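Local coordinates for protein CRISPR-associated endonuclease/helicase Cas3 (Thermus thermophilus HB8, PDB 3SK9) that cuts single-stranded DNA with its metal-dependent HD nuclease domain, the part present here, as one portion of a CRISPR nuclease-helicase that defends against mobile genetic elements, at residues A[29-34]-A[228-233]; A[35-40]-A[66-71]; A[13-18]-A[25-30]. One frame throughout, in Å; residues are numbered along the deposited sequence.

In the fold
All three contacts use helix 26-43. Interaction 3 sets its first turn against helix 10-16, interaction 1 packs the next turns against helix 230-246, and interaction 2 pairs its C-terminal half with helix 60-71. Centres of interactions 1 and 2 lie 11 Å apart, and T33 CG2 stands 3.4 Å from V71 O where they meet. Between interactions 1 and 3 the centres are 12 Å apart, and Y230 OH, which donates to D32, also lies 3.1 Å from A28 O, a probable but competing hydrogen bond. H29, a metal ligand with H74, D75 and D210, lies in both without making either contact. The V71 side chain is about 6 Å from those of H74 and D210.

Interaction 1. Residues A[29-34]-A[228-233]; sequences HMLDTA and GDYLKE
Y230 reaches over from the first turn of helix 230-246 to L31 and D32 on helix 26-43, the helix that supplies H29 to the metal site of this mainly helical HD domain. The packed part is the CD2-CE2 side of the phenol ring. Its CE2 atom lies 3.8 Å from L31 CB, and its CD2 atom is 3.9 Å from L31 CD1, so L31 runs obliquely past the ring. With CG anti to the backbone N (chi1 -172°), the ring extends far enough for Y230 OH to donate to D32 OD1 at 2.8 Å. Carboxylate and ring planes are only 10° apart, yet the hydroxyl sits above the carboxylate, 37° out of its plane. D32 OD2 has a separate partner, a salt bridge to R223, so both carboxylate oxygens are engaged in a buried setting, which would favour the ionised form.

The side formed by L231 is looser: its CD1 approaches L31 O no closer than 4.2 Å, although L31 and L231 have the nearest CA atoms, 7.0 Å apart. The next residue, K232, is exposed to solvent. Behind the contact, R180 of helix 165-181 touches both L31 and Y230. On the metal-site flank, T33 OG1 and T33 N bind H29 O from opposite faces of its carbonyl plane, the hydroxyl at 2.9 Å.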
ATOM      1  N   HIS A  29       3.109   4.576   8.364  1.00 16.80           N
ATOM      2  CA  HIS A  29       3.655   4.486   7.027  1.00 18.97           C
ATOM      3  C   HIS A  29       2.581   4.003   6.058  1.00 21.72           C
ATOM      4  O   HIS A  29       2.487   4.481   4.936  1.00 17.62           O
ATOM      5  CB  HIS A  29       4.849   3.536   6.991  1.00 21.51           C
ATOM      6  CG  HIS A  29       5.431   3.388   5.621  1.00 21.33           C
ATOM      7  ND1 HIS A  29       6.058   4.420   4.968  1.00 28.78           N
ATOM      8  CD2 HIS A  29       5.447   2.337   4.766  1.00 30.33           C
ATOM      9  CE1 HIS A  29       6.444   4.017   3.769  1.00 29.55           C
ATOM     10  NE2 HIS A  29       6.088   2.755   3.622  1.00 27.43           N
ATOM     11  N   MET A  30       1.759   3.052   6.479  1.00 15.06           N
ATOM     12  CA  MET A  30       0.700   2.529   5.573  1.00 14.72           C
ATOM     13  C   MET A  30      -0.340   3.607   5.266  1.00 18.82           C
ATOM     14  O   MET A  30      -0.798   3.773   4.119  1.00 17.97           O
ATOM     15  CB  MET A  30       0.017   1.273   6.184  1.00 17.88           C
ATOM     16  CG  MET A  30       0.897  -0.027   6.234  1.00 24.07           C
ATOM     17  SD  MET A  30       0.133  -1.279   7.367  1.00 28.85           S
ATOM     18  CE  MET A  30      -1.357  -1.676   6.466  1.00 44.38           C
ATOM     19  N   LEU A  31      -0.704   4.386   6.274  1.00 18.68           N
ATOM     20  CA  LEU A  31      -1.701   5.432   6.037  1.00 18.75           C
ATOM     21  C   LEU A  31      -1.109   6.577   5.195  1.00 17.91           C
ATOM     22  O   LEU A  31      -1.825   7.183   4.341  1.00 20.59           O
ATOM     23  CB  LEU A  31      -2.252   5.960   7.348  1.00 16.37           C
ATOM     24  CG  LEU A  31      -3.141   5.009   8.146  1.00 18.03           C
ATOM     25  CD1 LEU A  31      -3.401   5.595   9.557  1.00 19.83           C
ATOM     26  CD2 LEU A  31      -4.456   4.731   7.414  1.00 20.10           C
ATOM     27  N   ASP A  32       0.177   6.864   5.395  1.00 17.32           N
ATOM     28  CA  ASP A  32       0.845   7.894   4.575  1.00 19.55           C
ATOM     29  C   ASP A  32       0.841   7.469   3.095  1.00 20.32           C
ATOM     30  O   ASP A  32       0.661   8.305   2.203  1.00 17.33           O
ATOM     31  CB  ASP A  32       2.321   8.079   4.979  1.00 18.11           C
ATOM     32  CG  ASP A  32       2.474   8.753   6.361  1.00 18.42           C
ATOM     33  OD1 ASP A  32       1.473   9.314   6.834  1.00 22.03           O
ATOM     34  OD2 ASP A  32       3.588   8.701   6.912  1.00 20.65           O
ATOM     35  N   THR A  33       1.135   6.191   2.876  1.00 17.12           N
ATOM     36  CA  THR A  33       1.197   5.625   1.510  1.00 16.40           C
ATOM     37  C   THR A  33      -0.178   5.727   0.868  1.00 17.28           C
ATOM     38  O   THR A  33      -0.332   6.107  -0.285  1.00 17.87           O
ATOM     39  CB  THR A  33       1.692   4.135   1.546  1.00 17.52           C
ATOM     40  OG1 THR A  33       3.017   4.113   2.107  1.00 18.43           O
ATOM     41  CG2 THR A  33       1.735   3.522   0.105  1.00 17.62           C
ATOM     42  N   ALA A  34      -1.205   5.334   1.600  1.00 18.14           N
ATOM     43  CA  ALA A  34      -2.591   5.482   1.094  1.00 19.60           C
ATOM     44  C   ALA A  34      -2.948   6.940   0.808  1.00 22.00           C
ATOM     45  O   ALA A  34      -3.650   7.222  -0.171  1.00 18.08           O
ATOM     46  CB  ALA A  34      -3.610   4.903   2.113  1.00 16.49           C
ATOM     47  N   GLY A 228      -7.389  10.722  15.481  1.00 36.76           N
ATOM     48  CA  GLY A 228      -8.417  10.911  14.476  1.00 37.25           C
ATOM     49  C   GLY A 228      -8.045  11.887  13.374  1.00 36.31           C
ATOM     50  O   GLY A 228      -8.531  11.782  12.250  1.00 36.54           O
ATOM     51  N   ASP A 229      -7.175  12.838  13.666  1.00 28.94           N
ATOM     52  CA  ASP A 229      -6.808  13.797  12.629  1.00 33.68           C
ATOM     53  C   ASP A 229      -5.642  13.323  11.755  1.00 31.91           C
ATOM     54  O   ASP A 229      -5.196  14.073  10.884  1.00 29.81           O
ATOM     55  CB  ASP A 229      -6.493  15.174  13.241  1.00 44.36           C
ATOM     56  CG  ASP A 229      -5.395  15.123  14.314  1.00 59.27           C
ATOM     57  OD1 ASP A 229      -4.704  14.082  14.462  1.00 53.63           O
ATOM     58  OD2 ASP A 229      -5.224  16.155  15.011  1.00 66.05           O
ATOM     59  N   TYR A 230      -5.160  12.091  11.961  1.00 29.97           N
ATOM     60  CA  TYR A 230      -3.933  11.657  11.263  1.00 27.30           C
ATOM     61  C   TYR A 230      -4.091  11.725   9.750  1.00 24.72           C
ATOM     62  O   TYR A 230      -3.212  12.214   9.023  1.00 24.50           O
ATOM     63  CB  TYR A 230      -3.550  10.206  11.622  1.00 27.14           C
ATOM     64  CG  TYR A 230      -2.191   9.807  11.054  1.00 27.09           C
ATOM     65  CD1 TYR A 230      -1.029   9.972  11.809  1.00 25.16           C
ATOM     66  CD2 TYR A 230      -2.078   9.266   9.771  1.00 19.67           C
ATOM     67  CE1 TYR A 230       0.216   9.621  11.312  1.00 22.16           C
ATOM     68  CE2 TYR A 230      -0.832   8.925   9.249  1.00 20.97           C
ATOM     69  CZ  TYR A 230       0.316   9.081  10.049  1.00 20.28           C
ATOM     70  OH  TYR A 230       1.545   8.764   9.559  1.00 20.33           O
ATOM     71  N   LEU A 231      -5.186  11.177   9.244  1.00 21.71           N
ATOM     72  CA  LEU A 231      -5.321  11.103   7.796  1.00 30.11           C
ATOM     73  C   LEU A 231      -5.427  12.504   7.154  1.00 28.67           C
ATOM     74  O   LEU A 231      -4.827  12.737   6.144  1.00 23.35           O
ATOM     75  CB  LEU A 231      -6.487  10.164   7.407  1.00 28.44           C
ATOM     76  CG  LEU A 231      -6.652   9.825   5.917  1.00 32.90           C
ATOM     77  CD1 LEU A 231      -5.403   9.106   5.325  1.00 29.43           C
ATOM     78  CD2 LEU A 231      -7.878   8.969   5.746  1.00 38.46           C
ATOM     79  N   LYS A 232      -6.133  13.452   7.764  1.00 25.83           N
ATOM     80  CA  LYS A 232      -6.211  14.821   7.213  1.00 33.83           C
ATOM     81  C   LYS A 232      -4.852  15.461   7.116  1.00 26.05           C
ATOM     82  O   LYS A 232      -4.542  16.112   6.121  1.00 26.18           O
ATOM     83  CB  LYS A 232      -7.108  15.746   8.068  1.00 41.71           C
ATOM     84  CG  LYS A 232      -8.576  15.379   8.042  1.00 61.73           C
ATOM     85  CD  LYS A 232      -9.411  16.423   8.786  1.00 77.43           C
ATOM     86  CE  LYS A 232     -10.636  15.796   9.466  1.00 80.72           C
ATOM     87  NZ  LYS A 232     -10.249  14.895  10.596  1.00 77.77           N
ATOM     88  N   GLU A 233      -4.025  15.246   8.139  1.00 25.24           N
ATOM     89  CA  GLU A 233      -2.669  15.769   8.142  1.00 25.66           C
ATOM     90  C   GLU A 233      -1.802  15.036   7.108  1.00 23.87           C
ATOM     91  O   GLU A 233      -1.005  15.672   6.432  1.00 24.11           O
ATOM     92  CB  GLU A 233      -2.018  15.667   9.533  1.00 30.10           C
ATOM     93  CG  GLU A 233      -0.609  16.219   9.600  1.00 43.26           C
ATOM     94  CD  GLU A 233      -0.572  17.707   9.217  1.00 65.70           C
ATOM     95  OE1 GLU A 233      -1.632  18.386   9.312  1.00 68.37           O
ATOM     96  OE2 GLU A 233       0.509  18.196   8.819  1.00 67.05           O
TER

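Interaction 2. Residues A[35-40]-A[66-71]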
ATOM      1  N   ALA A  35      -2.472   7.858   1.641  1.00 18.22           N
ATOM      2  CA  ALA A  35      -2.784   9.279   1.481  1.00 17.89           C
ATOM      3  C   ALA A  35      -2.112   9.813   0.200  1.00 18.76           C
ATOM      4  O   ALA A  35      -2.724  10.581  -0.548  1.00 19.27           O
ATOM      5  CB  ALA A  35      -2.333  10.101   2.741  1.00 18.62           C
ATOM      6  N   VAL A  36      -0.866   9.393  -0.045  1.00 17.84           N
ATOM      7  CA  VAL A  36      -0.190   9.814  -1.297  1.00 18.07           C
ATOM      8  C   VAL A  36      -0.942   9.227  -2.493  1.00 16.43           C
ATOM      9  O   VAL A  36      -1.155   9.923  -3.518  1.00 18.48           O
ATOM     10  CB  VAL A  36       1.279   9.343  -1.348  1.00 17.45           C
ATOM     11  CG1 VAL A  36       1.922   9.629  -2.729  1.00 15.01           C
ATOM     12  CG2 VAL A  36       2.116  10.029  -0.202  1.00 18.19           C
ATOM     13  N   ALA A  37      -1.320   7.940  -2.404  1.00 14.73           N
ATOM     14  CA  ALA A  37      -2.055   7.302  -3.508  1.00 18.14           C
ATOM     15  C   ALA A  37      -3.344   8.071  -3.817  1.00 18.86           C
ATOM     16  O   ALA A  37      -3.653   8.323  -4.971  1.00 17.87           O
ATOM     17  CB  ALA A  37      -2.398   5.827  -3.151  1.00 19.10           C
ATOM     18  N   LEU A  38      -4.116   8.409  -2.773  1.00 17.78           N
ATOM     19  CA  LEU A  38      -5.384   9.099  -2.978  1.00 22.46           C
ATOM     20  C   LEU A  38      -5.138  10.485  -3.596  1.00 19.26           C
ATOM     21  O   LEU A  38      -5.815  10.902  -4.567  1.00 21.27           O
ATOM     22  CB  LEU A  38      -6.151   9.188  -1.655  1.00 22.96           C
ATOM     23  CG  LEU A  38      -7.582   9.739  -1.794  1.00 34.34           C
ATOM     24  CD1 LEU A  38      -8.348   8.981  -2.906  1.00 24.06           C
ATOM     25  CD2 LEU A  38      -8.344   9.656  -0.469  1.00 34.81           C
ATOM     26  N   ALA A  39      -4.110  11.171  -3.102  1.00 17.92           N
ATOM     27  CA  ALA A  39      -3.819  12.529  -3.605  1.00 19.32           C
ATOM     28  C   ALA A  39      -3.376  12.514  -5.056  1.00 20.81           C
ATOM     29  O   ALA A  39      -3.809  13.339  -5.876  1.00 22.77           O
ATOM     30  CB  ALA A  39      -2.772  13.227  -2.719  1.00 28.63           C
ATOM     31  N   VAL A  40      -2.484  11.600  -5.384  1.00 17.92           N
ATOM     32  CA  VAL A  40      -2.051  11.537  -6.772  1.00 23.58           C
ATOM     33  C   VAL A  40      -3.179  11.020  -7.735  1.00 17.68           C
ATOM     34  O   VAL A  40      -3.279  11.545  -8.819  1.00 18.45           O
ATOM     35  CB  VAL A  40      -0.645  10.892  -7.032  1.00 34.01           C
ATOM     36  CG1 VAL A  40      -0.634   9.437  -6.821  1.00 27.23           C
ATOM     37  CG2 VAL A  40      -0.257  11.205  -8.510  1.00 47.35           C
ATOM     38  N   TRP A  66     -10.815   2.624  -2.828  1.00 19.91           N
ATOM     39  CA  TRP A  66     -10.404   1.207  -2.916  1.00 16.70           C
ATOM     40  C   TRP A  66      -8.921   1.055  -3.320  1.00 21.77           C
ATOM     41  O   TRP A  66      -8.112   0.343  -2.661  1.00 19.21           O
ATOM     42  CB  TRP A  66     -11.317   0.469  -3.914  1.00 19.03           C
ATOM     43  CG  TRP A  66     -10.764  -0.815  -4.472  1.00 21.01           C
ATOM     44  CD1 TRP A  66     -10.342  -1.050  -5.778  1.00 25.10           C
ATOM     45  CD2 TRP A  66     -10.608  -2.061  -3.778  1.00 21.50           C
ATOM     46  NE1 TRP A  66      -9.917  -2.344  -5.904  1.00 27.10           N
ATOM     47  CE2 TRP A  66     -10.053  -2.985  -4.695  1.00 22.38           C
ATOM     48  CE3 TRP A  66     -10.869  -2.476  -2.471  1.00 26.26           C
ATOM     49  CZ2 TRP A  66      -9.786  -4.320  -4.344  1.00 27.09           C
ATOM     50  CZ3 TRP A  66     -10.597  -3.807  -2.119  1.00 24.02           C
ATOM     51  CH2 TRP A  66     -10.040  -4.705  -3.058  1.00 27.56           C
ATOM     52  N   ALA A  67      -8.538   1.752  -4.384  1.00 20.68           N
ATOM     53  CA  ALA A  67      -7.170   1.644  -4.881  1.00 15.41           C
ATOM     54  C   ALA A  67      -6.175   2.232  -3.883  1.00 18.21           C
ATOM     55  O   ALA A  67      -5.084   1.674  -3.664  1.00 19.28           O
ATOM     56  CB  ALA A  67      -7.028   2.346  -6.271  1.00 20.50           C
ATOM     57  N   ALA A  68      -6.523   3.355  -3.277  1.00 18.45           N
ATOM     58  CA  ALA A  68      -5.632   3.959  -2.276  1.00 19.34           C
ATOM     59  C   ALA A  68      -5.386   3.041  -1.079  1.00 19.44           C
ATOM     60  O   ALA A  68      -4.283   2.970  -0.561  1.00 18.63           O
ATOM     61  CB  ALA A  68      -6.221   5.351  -1.772  1.00 19.01           C
ATOM     62  N   ALA A  69      -6.445   2.425  -0.586  1.00 17.36           N
ATOM     63  CA  ALA A  69      -6.346   1.521   0.575  1.00 18.84           C
ATOM     64  C   ALA A  69      -5.489   0.290   0.224  1.00 19.65           C
ATOM     65  O   ALA A  69      -4.661  -0.164   1.029  1.00 22.71           O
ATOM     66  CB  ALA A  69      -7.732   1.054   0.965  1.00 25.06           C
ATOM     67  N   LEU A  70      -5.681  -0.239  -0.973  1.00 19.72           N
ATOM     68  CA  LEU A  70      -4.891  -1.397  -1.391  1.00 19.90           C
ATOM     69  C   LEU A  70      -3.419  -1.022  -1.386  1.00 19.41           C
ATOM     70  O   LEU A  70      -2.556  -1.771  -0.943  1.00 22.82           O
ATOM     71  CB  LEU A  70      -5.269  -1.800  -2.823  1.00 20.25           C
ATOM     72  CG  LEU A  70      -6.394  -2.770  -3.113  1.00 29.89           C
ATOM     73  CD1 LEU A  70      -6.528  -2.887  -4.666  1.00 27.64           C
ATOM     74  CD2 LEU A  70      -6.133  -4.144  -2.430  1.00 27.71           C
ATOM     75  N   VAL A  71      -3.119   0.120  -1.999  1.00 17.15           N
ATOM     76  CA  VAL A  71      -1.727   0.574  -2.130  1.00 15.00           C
ATOM     77  C   VAL A  71      -1.122   0.815  -0.729  1.00 16.97           C
ATOM     78  O   VAL A  71       0.101   0.648  -0.503  1.00 16.95           O
ATOM     79  CB  VAL A  71      -1.733   1.864  -2.962  1.00 22.25           C
ATOM     80  CG1 VAL A  71      -0.493   2.678  -2.736  1.00 28.90           C
ATOM     81  CG2 VAL A  71      -1.951   1.465  -4.491  1.00 24.88           C
TER
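A37 and A68 hold helices 35-40 and 66-71 together with almost no side chain between the backbones: their CA atoms are 5.0 Å apart, and A37 CB comes within 3.8 Å of A68 CA. The two CB atoms themselves are 4.1 Å apart, so the A37 methyl is set against the neighbouring backbone rather than directly on the A68 methyl. That methyl lies beside the other helix's next residue, with A68 CB 3.8 Å from L38 CB.

The segment axes approach to 8.1 Å with N-to-C directions 148° apart, a close, roughly antiparallel helix pair in the core of the HD-domain bundle, made by small residues at the crossing. V71 shows how the end of helix 60-71 closes one side of it. Its CB lies 4.0 Å from A37 CB. From there CG1, anti to the backbone N (chi1 159°), carries the approach further and reaches A37 CB at 3.7 Å. The V71 side chain also touches T33 one turn earlier on helix 26-43, as well as L205 and A209 of helix 196-213, the helix that carries the metal ligand D210.

Interaction 3. Residues A[13-18]-A[25-30]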
ATOM      1  N   LEU A  13       0.342  -5.166  19.480  1.00 24.48           N
ATOM      2  CA  LEU A  13       1.335  -5.741  18.614  1.00 23.57           C
ATOM      3  C   LEU A  13       1.303  -5.030  17.252  1.00 27.38           C
ATOM      4  O   LEU A  13       2.342  -4.678  16.690  1.00 21.93           O
ATOM      5  CB  LEU A  13       1.037  -7.200  18.380  1.00 29.60           C
ATOM      6  CG  LEU A  13       2.146  -7.933  17.614  1.00 31.48           C
ATOM      7  CD1 LEU A  13       3.496  -7.716  18.294  1.00 38.99           C
ATOM      8  CD2 LEU A  13       1.833  -9.420  17.484  1.00 27.36           C
ATOM      9  N   ALA A  14       0.102  -4.817  16.737  1.00 21.41           N
ATOM     10  CA  ALA A  14      -0.038  -4.165  15.410  1.00 23.82           C
ATOM     11  C   ALA A  14       0.526  -2.746  15.438  1.00 22.42           C
ATOM     12  O   ALA A  14       1.250  -2.359  14.510  1.00 22.89           O
ATOM     13  CB  ALA A  14      -1.522  -4.113  14.964  1.00 19.61           C
ATOM     14  N   LEU A  15       0.182  -1.973  16.482  1.00 21.71           N
ATOM     15  CA  LEU A  15       0.696  -0.609  16.641  1.00 22.31           C
ATOM     16  C   LEU A  15       2.204  -0.533  16.962  1.00 26.26           C
ATOM     17  O   LEU A  15       2.869   0.449  16.621  1.00 27.62           O
ATOM     18  CB  LEU A  15      -0.127   0.163  17.676  1.00 21.36           C
ATOM     19  CG  LEU A  15      -1.622   0.359  17.259  1.00 35.03           C
ATOM     20  CD1 LEU A  15      -2.576   0.824  18.420  1.00 36.77           C
ATOM     21  CD2 LEU A  15      -1.739   1.304  16.083  1.00 39.15           C
ATOM     22  N   TRP A  16       2.748  -1.593  17.549  1.00 22.58           N
ATOM     23  CA  TRP A  16       4.161  -1.625  17.921  1.00 27.74           C
ATOM     24  C   TRP A  16       5.067  -1.853  16.733  1.00 27.02           C
ATOM     25  O   TRP A  16       6.223  -1.432  16.749  1.00 26.74           O
ATOM     26  CB  TRP A  16       4.429  -2.711  18.984  1.00 25.29           C
ATOM     27  CG  TRP A  16       5.899  -2.970  19.261  1.00 31.59           C
ATOM     28  CD1 TRP A  16       6.714  -2.284  20.152  1.00 32.01           C
ATOM     29  CD2 TRP A  16       6.720  -4.007  18.686  1.00 27.41           C
ATOM     30  NE1 TRP A  16       7.980  -2.832  20.136  1.00 35.17           N
ATOM     31  CE2 TRP A  16       8.014  -3.874  19.239  1.00 32.22           C
ATOM     32  CE3 TRP A  16       6.491  -5.017  17.752  1.00 24.40           C
ATOM     33  CZ2 TRP A  16       9.067  -4.730  18.890  1.00 31.45           C
ATOM     34  CZ3 TRP A  16       7.555  -5.865  17.403  1.00 32.29           C
ATOM     35  CH2 TRP A  16       8.822  -5.711  17.980  1.00 32.95           C
ATOM     36  N   ALA A  17       4.570  -2.556  15.710  1.00 19.68           N
ATOM     37  CA  ALA A  17       5.355  -2.797  14.500  1.00 19.35           C
ATOM     38  C   ALA A  17       5.841  -1.473  13.943  1.00 19.25           C
ATOM     39  O   ALA A  17       5.057  -0.544  13.844  1.00 20.74           O
ATOM     40  CB  ALA A  17       4.516  -3.517  13.480  1.00 21.11           C
ATOM     41  N   LYS A  18       7.129  -1.380  13.633  1.00 19.25           N
ATOM     42  CA  LYS A  18       7.722  -0.138  13.089  1.00 21.27           C
ATOM     43  C   LYS A  18       8.007  -0.164  11.579  1.00 21.88           C
ATOM     44  O   LYS A  18       8.182  -1.239  10.985  1.00 22.73           O
ATOM     45  CB  LYS A  18       9.056   0.141  13.798  1.00 20.15           C
ATOM     46  CG  LYS A  18       8.934   0.066  15.339  1.00 21.70           C
ATOM     47  CD  LYS A  18       8.032   1.162  15.863  1.00 21.90           C
ATOM     48  CE  LYS A  18       8.174   1.339  17.405  1.00 27.56           C
ATOM     49  NZ  LYS A  18       8.150   0.020  18.057  1.00 27.34           N
ATOM     50  N   PRO A  25       5.497   4.230  13.444  1.00 19.93           N
ATOM     51  CA  PRO A  25       4.795   2.950  13.401  1.00 19.13           C
ATOM     52  C   PRO A  25       4.533   2.509  11.944  1.00 17.71           C
ATOM     53  O   PRO A  25       4.294   3.376  11.084  1.00 17.76           O
ATOM     54  CB  PRO A  25       3.451   3.269  14.113  1.00 18.77           C
ATOM     55  CG  PRO A  25       3.788   4.380  15.095  1.00 18.84           C
ATOM     56  CD  PRO A  25       4.852   5.216  14.354  1.00 20.16           C
ATOM     57  N   LEU A  26       4.488   1.204  11.709  1.00 16.17           N
ATOM     58  CA  LEU A  26       4.151   0.667  10.394  1.00 14.55           C
ATOM     59  C   LEU A  26       2.798   1.252   9.978  1.00 20.91           C
ATOM     60  O   LEU A  26       2.622   1.634   8.823  1.00 17.60           O
ATOM     61  CB  LEU A  26       4.053  -0.850  10.453  1.00 17.79           C
ATOM     62  CG  LEU A  26       3.679  -1.547   9.129  1.00 17.48           C
ATOM     63  CD1 LEU A  26       4.593  -1.111   8.006  1.00 20.42           C
ATOM     64  CD2 LEU A  26       3.786  -3.072   9.354  1.00 22.99           C
ATOM     65  N   LEU A  27       1.827   1.335  10.899  1.00 17.82           N
ATOM     66  CA  LEU A  27       0.494   1.820  10.490  1.00 23.23           C
ATOM     67  C   LEU A  27       0.557   3.257   9.953  1.00 18.10           C
ATOM     68  O   LEU A  27      -0.183   3.615   9.015  1.00 19.25           O
ATOM     69  CB  LEU A  27      -0.483   1.783  11.675  1.00 23.87           C
ATOM     70  CG  LEU A  27      -1.878   2.315  11.383  1.00 23.64           C
ATOM     71  CD1 LEU A  27      -2.611   1.512  10.308  1.00 16.57           C
ATOM     72  CD2 LEU A  27      -2.663   2.325  12.717  1.00 24.18           C
ATOM     73  N   ALA A  28       1.424   4.090  10.548  1.00 18.47           N
ATOM     74  CA  ALA A  28       1.614   5.461  10.078  1.00 15.98           C
ATOM     75  C   ALA A  28       2.138   5.445   8.644  1.00 20.42           C
ATOM     76  O   ALA A  28       1.679   6.223   7.801  1.00 18.51           O
ATOM     77  CB  ALA A  28       2.567   6.217  10.979  1.00 18.49           C
ATOM     78  N   HIS A  29       3.109   4.576   8.364  1.00 16.80           N
ATOM     79  CA  HIS A  29       3.655   4.486   7.027  1.00 18.97           C
ATOM     80  C   HIS A  29       2.581   4.003   6.058  1.00 21.72           C
ATOM     81  O   HIS A  29       2.487   4.481   4.936  1.00 17.62           O
ATOM     82  CB  HIS A  29       4.849   3.536   6.991  1.00 21.51           C
ATOM     83  CG  HIS A  29       5.431   3.388   5.621  1.00 21.33           C
ATOM     84  ND1 HIS A  29       6.058   4.420   4.968  1.00 28.78           N
ATOM     85  CD2 HIS A  29       5.447   2.337   4.766  1.00 30.33           C
ATOM     86  CE1 HIS A  29       6.444   4.017   3.769  1.00 29.55           C
ATOM     87  NE2 HIS A  29       6.088   2.755   3.622  1.00 27.43           N
ATOM     88  N   MET A  30       1.759   3.052   6.479  1.00 15.06           N
ATOM     89  CA  MET A  30       0.700   2.529   5.573  1.00 14.72           C
ATOM     90  C   MET A  30      -0.340   3.607   5.266  1.00 18.82           C
ATOM     91  O   MET A  30      -0.798   3.773   4.119  1.00 17.97           O
ATOM     92  CB  MET A  30       0.017   1.273   6.184  1.00 17.88           C
ATOM     93  CG  MET A  30       0.897  -0.027   6.234  1.00 24.07           C
ATOM     94  SD  MET A  30       0.133  -1.279   7.367  1.00 28.85           S
ATOM     95  CE  MET A  30      -1.357  -1.676   6.466  1.00 44.38           C
TER
HETATM   96  O   HOH W   1       2.220  -0.092  13.420  1.00 20.33           O
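A17 O receives the backbone N-H of L26 at 2.8 Å along an almost straight path, 178° at the hydrogen. The donor is tilted 34° from the A17 carbonyl plane. The same oxygen lies 3.5 Å from P25 CA in a CA-H...O contact, and K18 and P25 form an isolated beta bridge. Apolar contacts flank these polar ones: A17 CB stands 4.1 Å from L26 CB, while L15 and L27 run alongside each other in the same direction, with their CD2 atoms 3.6 Å apart. For L27 the anti placement of CG relative to the backbone N (chi1 178°) aims the branch at L15.

A water forms the next layer. It accepts from L27 N at 2.9 Å and lies within donating distance of A14 O and A17 O, joining helix 10-16 to helix 26-43. Outside this, K18 NZ folds back to W16 O at 2.7 Å, and K18 N donates to Q84.

P25 is at the N-cap position, and A17 O and the water take the N-H groups of L26 and L27 in the helix bearing H29. H29 NE2 is hydrogen-bonded to D210 OD1; both residues are divalent-metal ligands of the Cas3-type HD nuclease site.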